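Long-range contacts in cyanophycinase-like exopeptidase (actinobacterium SCGC AAA027-L06, PDB 6NQC), which is probably a serine exopeptidase of peptidase family S51, hydrolysing peptide bonds in the manner of the cyanophycinase-like enzymes: residues 165-171 and 204-209; 59-63 and 117-121; 48-54 and 143-149; 111-117 and 139-143. One frame throughout, in Å; residues are numbered along the deposited sequence.

Contact 1. Residues 165-171 and 204-209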
loop_
_atom_site.group_PDB
_atom_site.type_symbol
_atom_site.label_atom_id
_atom_site.label_comp_id
_atom_site.label_asym_id
_atom_site.label_seq_id
_atom_site.Cartn_x
_atom_site.Cartn_y
_atom_site.Cartn_z
ATOM N N PRO A 165 -0.406 8.933 -11.474
ATOM C CA PRO A 165 -0.203 10.202 -12.207
ATOM C C PRO A 165 1.269 10.496 -12.402
ATOM O O PRO A 165 2.085 10.249 -11.517
ATOM C CB PRO A 165 -0.816 11.249 -11.285
ATOM C CG PRO A 165 -0.710 10.593 -9.897
ATOM C CD PRO A 165 -0.944 9.163 -10.123
ATOM N N ASN A 166 1.596 11.032 -13.567
ATOM C CA ASN A 166 2.963 11.440 -13.892
ATOM C C ASN A 166 3.023 12.949 -14.084
ATOM O O ASN A 166 2.654 13.463 -15.156
ATOM C CB ASN A 166 3.484 10.718 -15.134
ATOM C CG ASN A 166 4.996 10.843 -15.289
ATOM O OD1 ASN A 166 5.585 11.855 -14.906
ATOM N ND2 ASN A 166 5.625 9.822 -15.856
ATOM N N PHE A 167 3.560 13.644 -13.057
ATOM C CA PHE A 167 3.655 15.105 -13.101
ATOM C C PHE A 167 4.555 15.589 -14.221
ATOM O O PHE A 167 4.371 16.690 -14.744
ATOM C CB PHE A 167 4.255 15.725 -11.825
ATOM C CG PHE A 167 3.788 15.121 -10.575
ATOM C CD1 PHE A 167 4.679 14.849 -9.554
ATOM C CD2 PHE A 167 2.453 14.817 -10.418
ATOM C CE1 PHE A 167 4.247 14.273 -8.400
ATOM C CE2 PHE A 167 2.008 14.234 -9.260
ATOM C CZ PHE A 167 2.901 13.969 -8.242
ATOM N N ARG A 168 5.591 14.825 -14.538
ATOM C CA ARG A 168 6.565 15.254 -15.528
ATOM C C ARG A 168 5.995 15.242 -16.932
ATOM O O ARG A 168 6.635 15.789 -17.839
ATOM C CB ARG A 168 7.811 14.358 -15.428
ATOM C CG ARG A 168 8.820 14.819 -14.329
ATOM C CD ARG A 168 9.178 13.705 -13.305
ATOM N NE ARG A 168 8.051 13.381 -12.420
ATOM C CZ ARG A 168 7.445 12.186 -12.349
ATOM N NH1 ARG A 168 7.842 11.157 -13.117
ATOM N NH2 ARG A 168 6.409 12.027 -11.514
ATOM N N LEU A 169 4.795 14.666 -17.128
ATOM C CA LEU A 169 4.285 14.445 -18.465
ATOM C C LEU A 169 2.929 15.115 -18.612
ATOM O O LEU A 169 2.860 16.319 -18.883
ATOM C CB LEU A 169 4.227 12.935 -18.742
ATOM C CG LEU A 169 5.527 12.162 -18.896
ATOM C CD1 LEU A 169 5.194 10.773 -19.430
ATOM C CD2 LEU A 169 6.502 12.908 -19.806
ATOM N N SER A 170 1.833 14.377 -18.497
ATOM C CA SER A 170 0.494 14.960 -18.611
ATOM C C SER A 170 -0.498 13.991 -17.966
ATOM O O SER A 170 -0.157 12.853 -17.647
ATOM C CB SER A 170 0.122 15.240 -20.077
ATOM O OG SER A 170 -0.350 14.074 -20.741
ATOM N N ARG A 171 -1.743 14.459 -17.790
ATOM C CA ARG A 171 -2.778 13.588 -17.272
ATOM C C ARG A 171 -3.107 12.431 -18.207
ATOM O O ARG A 171 -3.752 11.479 -17.774
ATOM C CB ARG A 171 -4.024 14.397 -16.976
ATOM C CG ARG A 171 -4.792 14.892 -18.207
ATOM C CD ARG A 171 -5.793 15.951 -17.786
ATOM N NE ARG A 171 -6.815 15.445 -16.861
ATOM C CZ ARG A 171 -7.987 14.960 -17.276
ATOM N NH1 ARG A 171 -8.888 14.510 -16.425
ATOM N NH2 ARG A 171 -8.261 14.935 -18.573
ATOM N N ILE A 204 -2.462 17.665 -12.346
ATOM C CA ILE A 204 -2.406 16.266 -12.759
ATOM C C ILE A 204 -2.715 15.351 -11.567
ATOM O O ILE A 204 -3.544 14.443 -11.650
ATOM C CB ILE A 204 -1.026 15.977 -13.367
ATOM C CG1 ILE A 204 -0.831 16.750 -14.691
ATOM C CG2 ILE A 204 -0.809 14.474 -13.614
ATOM C CD1 ILE A 204 0.589 16.758 -15.254
ATOM N N LEU A 205 -2.022 15.570 -10.448
ATOM C CA LEU A 205 -2.229 14.780 -9.245
ATOM C C LEU A 205 -3.692 14.777 -8.830
ATOM O O LEU A 205 -4.210 13.752 -8.355
ATOM C CB LEU A 205 -1.355 15.331 -8.119
ATOM C CG LEU A 205 -1.248 14.588 -6.804
ATOM C CD1 LEU A 205 -1.042 13.112 -6.986
ATOM C CD2 LEU A 205 -0.024 15.142 -6.019
ATOM N N LEU A 206 -4.389 15.886 -9.040
ATOM C CA LEU A 206 -5.776 16.000 -8.591
ATOM C C LEU A 206 -6.809 15.541 -9.608
ATOM O O LEU A 206 -7.995 15.512 -9.275
ATOM C CB LEU A 206 -6.072 17.445 -8.184
ATOM C CG LEU A 206 -5.440 17.855 -6.849
ATOM C CD1 LEU A 206 -5.538 19.350 -6.609
ATOM C CD2 LEU A 206 -6.122 17.048 -5.737
ATOM N N ASP A 207 -6.411 15.178 -10.829
ATOM C CA ASP A 207 -7.445 14.972 -11.861
ATOM C C ASP A 207 -6.853 14.177 -13.014
ATOM O O ASP A 207 -6.224 14.754 -13.908
ATOM C CB ASP A 207 -8.001 16.320 -12.336
ATOM C CG ASP A 207 -8.991 16.201 -13.449
ATOM O OD1 ASP A 207 -9.530 15.081 -13.659
ATOM O OD2 ASP A 207 -9.218 17.238 -14.114
ATOM N N LEU A 208 -7.091 12.862 -12.988
ATOM C CA LEU A 208 -6.751 11.973 -14.075
ATOM C C LEU A 208 -8.004 11.535 -14.799
ATOM O O LEU A 208 -9.063 11.344 -14.169
ATOM C CB LEU A 208 -5.999 10.718 -13.615
ATOM C CG LEU A 208 -4.644 10.989 -12.944
ATOM C CD1 LEU A 208 -4.041 9.623 -12.473
ATOM C CD2 LEU A 208 -3.659 11.655 -13.873
ATOM N N PRO A 209 -7.909 11.319 -16.118
ATOM C CA PRO A 209 -9.104 10.949 -16.900
ATOM C C PRO A 209 -9.608 9.559 -16.586
ATOM O O PRO A 209 -10.707 9.212 -17.016
ATOM C CB PRO A 209 -8.617 11.021 -18.351
ATOM C CG PRO A 209 -7.129 10.717 -18.258
ATOM C CD PRO A 209 -6.674 11.322 -16.933
#

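Contact 2. Residues 59-63 and 117-121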
loop_
_atom_site.group_PDB
_atom_site.type_symbol
_atom_site.label_atom_id
_atom_site.label_comp_id
_atom_site.label_asym_id
_atom_site.label_seq_id
_atom_site.Cartn_x
_atom_site.Cartn_y
_atom_site.Cartn_z
ATOM N N LEU A 59 5.789 -9.397 5.831
ATOM C CA LEU A 59 6.583 -9.437 4.618
ATOM C C LEU A 59 6.670 -8.014 4.062
ATOM O O LEU A 59 5.648 -7.342 3.895
ATOM C CB LEU A 59 5.941 -10.407 3.621
ATOM C CG LEU A 59 6.830 -11.040 2.572
ATOM C CD1 LEU A 59 6.231 -12.325 2.008
ATOM C CD2 LEU A 59 7.005 -10.012 1.456
ATOM N N GLN A 60 7.881 -7.540 3.841
ATOM C CA GLN A 60 8.141 -6.130 3.547
ATOM C C GLN A 60 8.802 -6.014 2.185
ATOM O O GLN A 60 9.793 -6.691 1.906
ATOM C CB GLN A 60 9.009 -5.510 4.635
ATOM C CG GLN A 60 8.320 -5.568 5.961
ATOM C CD GLN A 60 9.222 -5.249 7.124
ATOM O OE1 GLN A 60 10.422 -5.016 6.950
ATOM N NE2 GLN A 60 8.633 -5.194 8.320
ATOM N N ILE A 61 8.200 -5.215 1.315
ATOM C CA ILE A 61 8.641 -5.110 -0.073
ATOM C C ILE A 61 9.031 -3.663 -0.347
ATOM O O ILE A 61 8.178 -2.742 -0.339
ATOM C CB ILE A 61 7.562 -5.618 -1.042
ATOM C CG1 ILE A 61 7.277 -7.093 -0.752
ATOM C CG2 ILE A 61 8.026 -5.420 -2.447
ATOM C CD1 ILE A 61 6.268 -7.717 -1.632
ATOM N N PRO A 62 10.329 -3.412 -0.559
ATOM C CA PRO A 62 10.816 -2.039 -0.654
ATOM C C PRO A 62 11.093 -1.618 -2.082
ATOM O O PRO A 62 11.835 -0.667 -2.307
ATOM C CB PRO A 62 12.124 -2.115 0.149
ATOM C CG PRO A 62 12.667 -3.437 -0.329
ATOM C CD PRO A 62 11.458 -4.364 -0.460
ATOM N N THR A 63 10.511 -2.310 -3.041
ATOM C CA THR A 63 10.830 -2.071 -4.434
ATOM C C THR A 63 10.648 -0.637 -4.878
ATOM O O THR A 63 11.339 -0.189 -5.798
ATOM C CB THR A 63 9.937 -2.987 -5.306
ATOM O OG1 THR A 63 10.048 -4.316 -4.798
ATOM C CG2 THR A 63 10.347 -2.938 -6.770
ATOM N N ILE A 117 1.552 -8.371 3.682
ATOM C CA ILE A 117 2.510 -7.938 2.673
ATOM C C ILE A 117 2.398 -6.426 2.602
ATOM O O ILE A 117 1.280 -5.901 2.499
ATOM C CB ILE A 117 2.238 -8.612 1.321
ATOM C CG1 ILE A 117 2.385 -10.124 1.471
ATOM C CG2 ILE A 117 3.156 -8.089 0.268
ATOM C CD1 ILE A 117 1.875 -10.871 0.237
ATOM N N TYR A 118 3.530 -5.721 2.750
ATOM C CA TYR A 118 3.580 -4.263 2.871
ATOM C C TYR A 118 4.476 -3.675 1.786
ATOM O O TYR A 118 5.637 -4.065 1.677
ATOM C CB TYR A 118 4.110 -3.872 4.264
ATOM C CG TYR A 118 3.676 -2.516 4.725
ATOM C CD1 TYR A 118 4.269 -1.360 4.194
ATOM C CD2 TYR A 118 2.652 -2.360 5.661
ATOM C CE1 TYR A 118 3.872 -0.115 4.604
ATOM C CE2 TYR A 118 2.242 -1.101 6.052
ATOM C CZ TYR A 118 2.874 0.022 5.512
ATOM O OH TYR A 118 2.510 1.300 5.874
ATOM N N PHE A 119 3.927 -2.757 0.961
ATOM C CA PHE A 119 4.742 -1.964 0.043
ATOM C C PHE A 119 5.136 -0.666 0.743
ATOM O O PHE A 119 4.277 0.166 1.030
ATOM C CB PHE A 119 3.991 -1.624 -1.252
ATOM C CG PHE A 119 3.666 -2.806 -2.097
ATOM C CD1 PHE A 119 4.670 -3.582 -2.643
ATOM C CD2 PHE A 119 2.352 -3.127 -2.375
ATOM C CE1 PHE A 119 4.366 -4.684 -3.450
ATOM C CE2 PHE A 119 2.035 -4.227 -3.158
ATOM C CZ PHE A 119 3.050 -5.020 -3.696
ATOM N N SER A 120 6.427 -0.468 1.009
ATOM C CA SER A 120 6.866 0.799 1.579
ATOM C C SER A 120 7.075 1.840 0.472
ATOM O O SER A 120 6.903 1.571 -0.728
ATOM C CB SER A 120 8.124 0.615 2.420
ATOM O OG SER A 120 9.107 -0.123 1.721
ATOM N N GLY A 121 7.410 3.054 0.905
ATOM C CA GLY A 121 7.416 4.216 0.039
ATOM C C GLY A 121 8.663 4.317 -0.856
ATOM O O GLY A 121 9.625 3.555 -0.749
HETATM O O HOH W 1 7.893 -0.702 -2.216
#

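Contact 3. Residues 48-54 and 143-149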
loop_
_atom_site.group_PDB
_atom_site.type_symbol
_atom_site.label_atom_id
_atom_site.label_comp_id
_atom_site.label_asym_id
_atom_site.label_seq_id
_atom_site.Cartn_x
_atom_site.Cartn_y
_atom_site.Cartn_z
ATOM N N ASP A 48 -5.221 -9.875 11.276
ATOM C CA ASP A 48 -6.244 -10.207 10.307
ATOM C C ASP A 48 -5.824 -11.391 9.434
ATOM O O ASP A 48 -6.624 -12.299 9.159
ATOM C CB ASP A 48 -6.538 -8.985 9.434
ATOM C CG ASP A 48 -7.318 -7.865 10.183
ATOM O OD1 ASP A 48 -7.865 -8.103 11.278
ATOM O OD2 ASP A 48 -7.406 -6.734 9.642
ATOM N N GLY A 49 -4.584 -11.382 8.950
ATOM C CA GLY A 49 -4.140 -12.457 8.076
ATOM C C GLY A 49 -3.930 -13.755 8.846
ATOM O O GLY A 49 -4.192 -14.849 8.327
ATOM N N ILE A 50 -3.435 -13.646 10.077
ATOM C CA ILE A 50 -3.319 -14.813 10.953
ATOM C C ILE A 50 -4.678 -15.482 11.136
ATOM O O ILE A 50 -4.807 -16.702 11.025
ATOM C CB ILE A 50 -2.697 -14.398 12.301
ATOM C CG1 ILE A 50 -1.177 -14.214 12.158
ATOM C CG2 ILE A 50 -2.991 -15.459 13.396
ATOM C CD1 ILE A 50 -0.498 -13.516 13.343
ATOM N N ALA A 51 -5.718 -14.681 11.400
ATOM C CA ALA A 51 -7.055 -15.224 11.609
ATOM C C ALA A 51 -7.536 -15.961 10.376
ATOM O O ALA A 51 -8.276 -16.940 10.488
ATOM C CB ALA A 51 -8.015 -14.098 11.968
ATOM N N ASN A 52 -7.103 -15.535 9.189
ATOM C CA ASN A 52 -7.433 -16.220 7.952
ATOM C C ASN A 52 -6.517 -17.396 7.653
ATOM O O ASN A 52 -6.634 -17.980 6.574
ATOM C CB ASN A 52 -7.400 -15.217 6.783
ATOM C CG ASN A 52 -8.623 -14.332 6.739
ATOM O OD1 ASN A 52 -9.709 -14.743 7.137
ATOM N ND2 ASN A 52 -8.467 -13.111 6.240
ATOM N N GLY A 53 -5.621 -17.759 8.570
ATOM C CA GLY A 53 -4.796 -18.943 8.414
ATOM C C GLY A 53 -3.441 -18.759 7.764
ATOM O O GLY A 53 -2.825 -19.761 7.370
ATOM N N LYS A 54 -2.964 -17.522 7.595
ATOM C CA LYS A 54 -1.678 -17.277 6.956
ATOM C C LYS A 54 -0.551 -17.342 7.981
ATOM O O LYS A 54 -0.759 -17.068 9.162
ATOM C CB LYS A 54 -1.687 -15.902 6.273
ATOM C CG LYS A 54 -2.667 -15.779 5.135
ATOM C CD LYS A 54 -2.246 -16.624 3.951
ATOM C CE LYS A 54 -3.181 -16.375 2.752
ATOM N NZ LYS A 54 -2.650 -17.116 1.560
ATOM N N ASN A 143 -2.117 -14.296 -2.574
ATOM C CA ASN A 143 -2.079 -14.272 -1.113
ATOM C C ASN A 143 -3.174 -13.375 -0.547
ATOM O O ASN A 143 -3.924 -13.762 0.368
ATOM C CB ASN A 143 -0.692 -13.822 -0.638
ATOM C CG ASN A 143 -0.526 -13.948 0.877
ATOM O OD1 ASN A 143 -0.501 -15.035 1.419
ATOM N ND2 ASN A 143 -0.399 -12.823 1.552
ATOM N N TRP A 144 -3.319 -12.181 -1.116
ATOM C CA TRP A 144 -4.354 -11.267 -0.672
ATOM C C TRP A 144 -5.737 -11.855 -0.906
ATOM O O TRP A 144 -6.602 -11.818 -0.018
ATOM C CB TRP A 144 -4.181 -9.926 -1.399
ATOM C CG TRP A 144 -5.266 -8.962 -1.140
ATOM C CD1 TRP A 144 -5.703 -8.526 0.074
ATOM C CD2 TRP A 144 -6.065 -8.285 -2.128
ATOM N NE1 TRP A 144 -6.744 -7.652 -0.092
ATOM C CE2 TRP A 144 -6.985 -7.482 -1.432
ATOM C CE3 TRP A 144 -6.105 -8.310 -3.528
ATOM C CZ2 TRP A 144 -7.922 -6.681 -2.083
ATOM C CZ3 TRP A 144 -7.045 -7.503 -4.175
ATOM C CH2 TRP A 144 -7.934 -6.712 -3.442
ATOM N N GLN A 145 -5.969 -12.391 -2.100
ATOM C CA GLN A 145 -7.280 -12.939 -2.412
ATOM C C GLN A 145 -7.645 -14.076 -1.472
ATOM O O GLN A 145 -8.833 -14.307 -1.236
ATOM C CB GLN A 145 -7.321 -13.390 -3.863
ATOM C CG GLN A 145 -7.378 -12.205 -4.828
ATOM C CD GLN A 145 -8.743 -11.565 -4.844
ATOM O OE1 GLN A 145 -9.761 -12.272 -4.983
ATOM N NE2 GLN A 145 -8.797 -10.244 -4.665
ATOM N N SER A 146 -6.653 -14.753 -0.898
ATOM C CA SER A 146 -6.896 -15.876 -0.006
ATOM C C SER A 146 -6.707 -15.517 1.475
ATOM O O SER A 146 -6.518 -16.416 2.310
ATOM C CB SER A 146 -6.007 -17.054 -0.435
ATOM O OG SER A 146 -4.612 -16.778 -0.273
ATOM N N GLY A 147 -6.777 -14.243 1.819
ATOM C CA GLY A 147 -6.953 -13.816 3.198
ATOM C C GLY A 147 -5.797 -13.058 3.807
ATOM O O GLY A 147 -5.932 -12.550 4.946
ATOM N N GLY A 148 -4.654 -12.977 3.135
ATOM C CA GLY A 148 -3.538 -12.223 3.661
ATOM C C GLY A 148 -3.755 -10.724 3.516
ATOM O O GLY A 148 -4.317 -10.247 2.526
ATOM N N SER A 149 -3.345 -9.984 4.549
ATOM C CA SER A 149 -3.455 -8.535 4.516
ATOM C C SER A 149 -2.439 -7.948 3.528
ATOM O O SER A 149 -1.326 -8.446 3.355
ATOM C CB SER A 149 -3.209 -7.943 5.904
ATOM O OG SER A 149 -4.288 -8.270 6.750
#

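Contact 4. Residues 111-117 and 139-143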
loop_
_atom_site.group_PDB
_atom_site.type_symbol
_atom_site.label_atom_id
_atom_site.label_comp_id
_atom_site.label_asym_id
_atom_site.label_seq_id
_atom_site.Cartn_x
_atom_site.Cartn_y
_atom_site.Cartn_z
ATOM N N VAL A 111 5.696 -15.033 -0.847
ATOM C CA VAL A 111 4.571 -14.106 -0.796
ATOM C C VAL A 111 3.237 -14.823 -0.791
ATOM O O VAL A 111 2.199 -14.197 -0.543
ATOM C CB VAL A 111 4.567 -13.109 -1.971
ATOM C CG1 VAL A 111 5.743 -12.145 -1.823
ATOM C CG2 VAL A 111 4.615 -13.843 -3.313
ATOM N N LYS A 112 3.232 -16.121 -1.058
ATOM C CA LYS A 112 1.992 -16.846 -1.231
ATOM C C LYS A 112 1.399 -17.325 0.084
ATOM O O LYS A 112 0.251 -17.780 0.095
ATOM C CB LYS A 112 2.200 -18.048 -2.172
ATOM C CG LYS A 112 2.417 -17.624 -3.617
ATOM C CD LYS A 112 2.297 -18.783 -4.577
ATOM C CE LYS A 112 3.514 -18.854 -5.492
ATOM N NZ LYS A 112 3.154 -19.168 -6.913
ATOM N N ASP A 113 2.137 -17.214 1.187
ATOM C CA ASP A 113 1.558 -17.470 2.526
ATOM C C ASP A 113 2.111 -16.458 3.536
ATOM O O ASP A 113 3.044 -16.738 4.293
ATOM C CB ASP A 113 1.841 -18.917 2.946
ATOM C CG ASP A 113 1.160 -19.304 4.238
ATOM O OD1 ASP A 113 0.555 -18.425 4.894
ATOM O OD2 ASP A 113 1.256 -20.497 4.584
ATOM N N ALA A 114 1.509 -15.269 3.569
ATOM C CA ALA A 114 1.999 -14.188 4.417
ATOM C C ALA A 114 0.816 -13.489 5.067
ATOM O O ALA A 114 -0.123 -13.098 4.374
ATOM C CB ALA A 114 2.870 -13.216 3.603
ATOM N N ALA A 115 0.866 -13.320 6.395
ATOM C CA ALA A 115 -0.220 -12.617 7.069
ATOM C C ALA A 115 -0.325 -11.155 6.617
ATOM O O ALA A 115 -1.435 -10.599 6.510
ATOM C CB ALA A 115 -0.054 -12.649 8.577
ATOM N N LEU A 116 0.810 -10.519 6.377
ATOM C CA LEU A 116 0.814 -9.159 5.838
ATOM C C LEU A 116 1.913 -9.000 4.800
ATOM O O LEU A 116 3.064 -9.410 5.005
ATOM C CB LEU A 116 1.001 -8.129 6.977
ATOM C CG LEU A 116 1.296 -6.670 6.641
ATOM C CD1 LEU A 116 0.181 -6.013 5.826
ATOM C CD2 LEU A 116 1.534 -5.854 7.879
ATOM N N ILE A 117 1.552 -8.371 3.682
ATOM C CA ILE A 117 2.510 -7.938 2.673
ATOM C C ILE A 117 2.398 -6.426 2.602
ATOM O O ILE A 117 1.280 -5.901 2.499
ATOM C CB ILE A 117 2.238 -8.612 1.321
ATOM C CG1 ILE A 117 2.385 -10.124 1.471
ATOM C CG2 ILE A 117 3.156 -8.089 0.268
ATOM C CD1 ILE A 117 1.875 -10.871 0.237
ATOM N N GLY A 139 1.723 -13.807 -7.150
ATOM C CA GLY A 139 1.759 -14.387 -5.808
ATOM C C GLY A 139 1.165 -13.495 -4.730
ATOM O O GLY A 139 0.375 -13.949 -3.889
ATOM N N ILE A 140 1.553 -12.226 -4.717
ATOM C CA ILE A 140 1.005 -11.283 -3.743
ATOM C C ILE A 140 -0.509 -11.180 -3.888
ATOM O O ILE A 140 -1.252 -11.172 -2.894
ATOM C CB ILE A 140 1.681 -9.907 -3.906
ATOM C CG1 ILE A 140 3.174 -10.029 -3.638
ATOM C CG2 ILE A 140 1.010 -8.860 -2.987
ATOM C CD1 ILE A 140 3.986 -8.862 -4.113
ATOM N N TYR A 141 -0.989 -11.127 -5.133
ATOM C CA TYR A 141 -2.406 -11.031 -5.399
ATOM C C TYR A 141 -3.140 -12.263 -4.895
ATOM O O TYR A 141 -4.151 -12.158 -4.188
ATOM C CB TYR A 141 -2.628 -10.856 -6.910
ATOM C CG TYR A 141 -4.075 -10.807 -7.313
ATOM C CD1 TYR A 141 -4.837 -9.683 -7.070
ATOM C CD2 TYR A 141 -4.696 -11.895 -7.899
ATOM C CE1 TYR A 141 -6.164 -9.619 -7.417
ATOM C CE2 TYR A 141 -6.032 -11.845 -8.236
ATOM C CZ TYR A 141 -6.763 -10.691 -8.005
ATOM O OH TYR A 141 -8.104 -10.614 -8.351
ATOM N N GLU A 142 -2.618 -13.445 -5.218
ATOM C CA GLU A 142 -3.206 -14.680 -4.726
ATOM C C GLU A 142 -3.210 -14.730 -3.206
ATOM O O GLU A 142 -4.202 -15.169 -2.597
ATOM C CB GLU A 142 -2.447 -15.876 -5.292
ATOM C CG GLU A 142 -2.746 -16.201 -6.773
ATOM C CD GLU A 142 -1.729 -17.182 -7.330
ATOM O OE1 GLU A 142 -0.988 -17.817 -6.535
ATOM O OE2 GLU A 142 -1.657 -17.298 -8.562
ATOM N N ASN A 143 -2.117 -14.296 -2.574
ATOM C CA ASN A 143 -2.079 -14.272 -1.113
ATOM C C ASN A 143 -3.174 -13.375 -0.547
ATOM O O ASN A 143 -3.924 -13.762 0.368
ATOM C CB ASN A 143 -0.692 -13.822 -0.638
ATOM C CG ASN A 143 -0.526 -13.948 0.877
ATOM O OD1 ASN A 143 -0.501 -15.035 1.419
ATOM N ND2 ASN A 143 -0.399 -12.823 1.552
#

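Contact 1. Residues 165-171 and 204-209
The guanidinium of Arg171 has Pro209 over one face and Asp207 at its edge. Pro209 CD stands 3.8 Å above the guanidinium plane, over its centre, while Asp207 O lies at the edge close to that plane, 13° out of it. Arg171 thus grips one residue side-on with two nitrogens: NE donates to Asp207 O at 3.1 Å, and NH1 forms a salt bridge with Asp207 OD1 at 2.9 Å. The carboxylate is turned 56° against the guanidinium, and NH1 reaches OD1 from above the carboxylate plane. Arg171 CG stands between the backbone N and the carbonyl carbon (chi1 72°) and the chain bends at chi3, which carries the head group back over Pro209. The second flat group, the ring of Phe167, has Leu205 CD1 at its edge, and Leu205 CB approaches CE2 obliquely at 3.7 Å.

Between these two ends the packing is apolar. Pro165 CB meets Leu208 CD1 at 3.8 Å, the two side chains crossing at about a right angle, and Pro165 CG faces Leu205 CD1 at 3.9 Å. Ile204 pushes CD1 into the bend of the loop, 3.8 Å from Ser170 CA. That bend contains a type I turn from Asn166 to Leu169, with Asn166 OD1 accepting from Arg168 N in an Asx turn.

The contact therefore lays the loop between strands 163-164 and 175-176 against the C-terminal end of helix 199-205 and the chain that follows it. Strand 184-187 flanks both partners, Arg185 touching Pro165 and Leu208, and Ile187 touching Leu205.

Contact 2. Residues 59-63 and 117-121
Ile61 O is gripped by the backbone of Ser120 and by a water. Ser120 N donates to it at 3.2 Å, and the water donates at 2.8 Å; the same water also donates to Ser120 O, so it bridges the two segments just where the strand pairing ends. Further back the ladder is regular: Ile61 N donates to Tyr118 O at 2.8 Å, and Tyr118 N to Leu59 O at 2.9 Å. With a 22° angle between the strand directions and bridges at Leu59-Ile117, Gln60-Tyr118 and Ile61-Phe119, this is a parallel pair.

Leu59, Ile61, Ile117 and Phe119 share one face of the sheet. Ile61 and Phe119 run alongside each other in the same direction, with Ile61 CG2 at the ring edge, 3.8 Å from Phe119 CD1. With CG1 beside the backbone N (chi1 -61°), Ile61 sends CD1 across to Ile117 CG2, 3.7 Å away. Phe119 also touches a GxSxG turn around Ser154, consistent with a nucleophile elbow beside the probable active site.

Ile140 of helix 135-145 packs on this apolar face. Strand 90-93 borders strand 57-61 and strand 149-153 borders strand 116-119, placing the pair inside the parallel part of the main sheet.

Contact 3. Residues 48-54 and 143-149
Lys54 reaches across to the end of helix 135-145, its side chain in contact for most of its length. CB leads to CG, which lies 3.9 Å from Gly148 CA; a bend at chi2 (-69°) then turns the chain, bringing CD to 3.5 Å from Asn143 OD1. CE follows at 3.4 Å from Ser146 O. At the tip, NZ donates to Ser146 OG at 2.7 Å and to Asn143 OD1 at 3.0 Å, meeting the latter from above the amide carbonyl plane, 44° out of it; that amide is held chiefly by its ND2 bond to Ala114 O. NZ also donates a weak hydrogen bond to Lys112 O.

Each segment contains a helix C-terminus closed by a Schellman motif, with Gly53 and Gly147 as the C-prime residues at positive phi. The ammonium therefore sits at the end of the second helix, whose dipole would be expected to favour its charge.

Asn52 joins the two ends again. Its ND2 donates to Gly147 O at 2.9 Å (165° at the hydrogen), on a lone pair in the carbonyl plane, and also bonds to Ser227 OG. Gly49 CA lies 4.5 Å from Gly148 CA. Beyond it Asp48 CB touches Ser149 OG, whose main polar partner is Leu45 O.

Contact 4. Residues 111-117 and 139-143
The amide of Asn143 meets the backbone of Ala114 with both its ends. ND2 donates to Ala114 O at 2.8 Å in a nearly straight bond, 173° at the hydrogen; the acceptor lies in the amide plane, and the donor sits on a lone pair in the carbonyl plane. OD1 accepts from Ala114 N at 3.0 Å, but that N-H approaches from above the amide carbonyl plane, 37° out of it. The two bonds to one residue fix the rotation of the amide, which arrives with CG anti to the backbone N (chi1 -173°).

Ile117 crosses this side chain at a slant, its CD1 coming to 3.3 Å from Asn143 ND2. The same methyl meets Ile140 CG2 at 3.9 Å, the two isoleucines crossing likewise. Val111, from the chain ahead of the strand, approaches Ile140: its CB is 3.8 Å from Ile140 CG1, while CG2 rests over the backbone at Gly139, 3.7 Å from Gly139 C. Toward the surface, where both are partly exposed, Lys112 and Glu142 extend together, their chains running alongside, with their charges near each other but beyond salt-bridge distance.

The buried amide thus joins helix 135-145 to the loop entering strand 116-119. Because that helix leads on to the neighbouring parallel strand 149-153, the packing belongs to a beta-alpha-beta crossover of an alpha/beta fold.

Overall arrangement
Contacts 2, 3 and 4 form one connected region, whereas contact 1 stands apart. Contacts 3 and 4, whose centres are 8 Å apart, share Asn143 on helix 135-145; contacts 2 and 4, with centres 12 Å apart, share Ile117 on strand 116-119. Contact 3 spans the longest sequence interval, from helix 39-51 to strand 149-153, and encloses contacts 2 and 4 along the chain; the segments of those two alternate. Together they tie the parallel part of the main sheet to two helices. Contact 1 comes last, its centre about 24 Å from that of contact 2; contacts 3 and 4, about 34 and 31 Å away between centres, lie on the opposite side of the chain's centre.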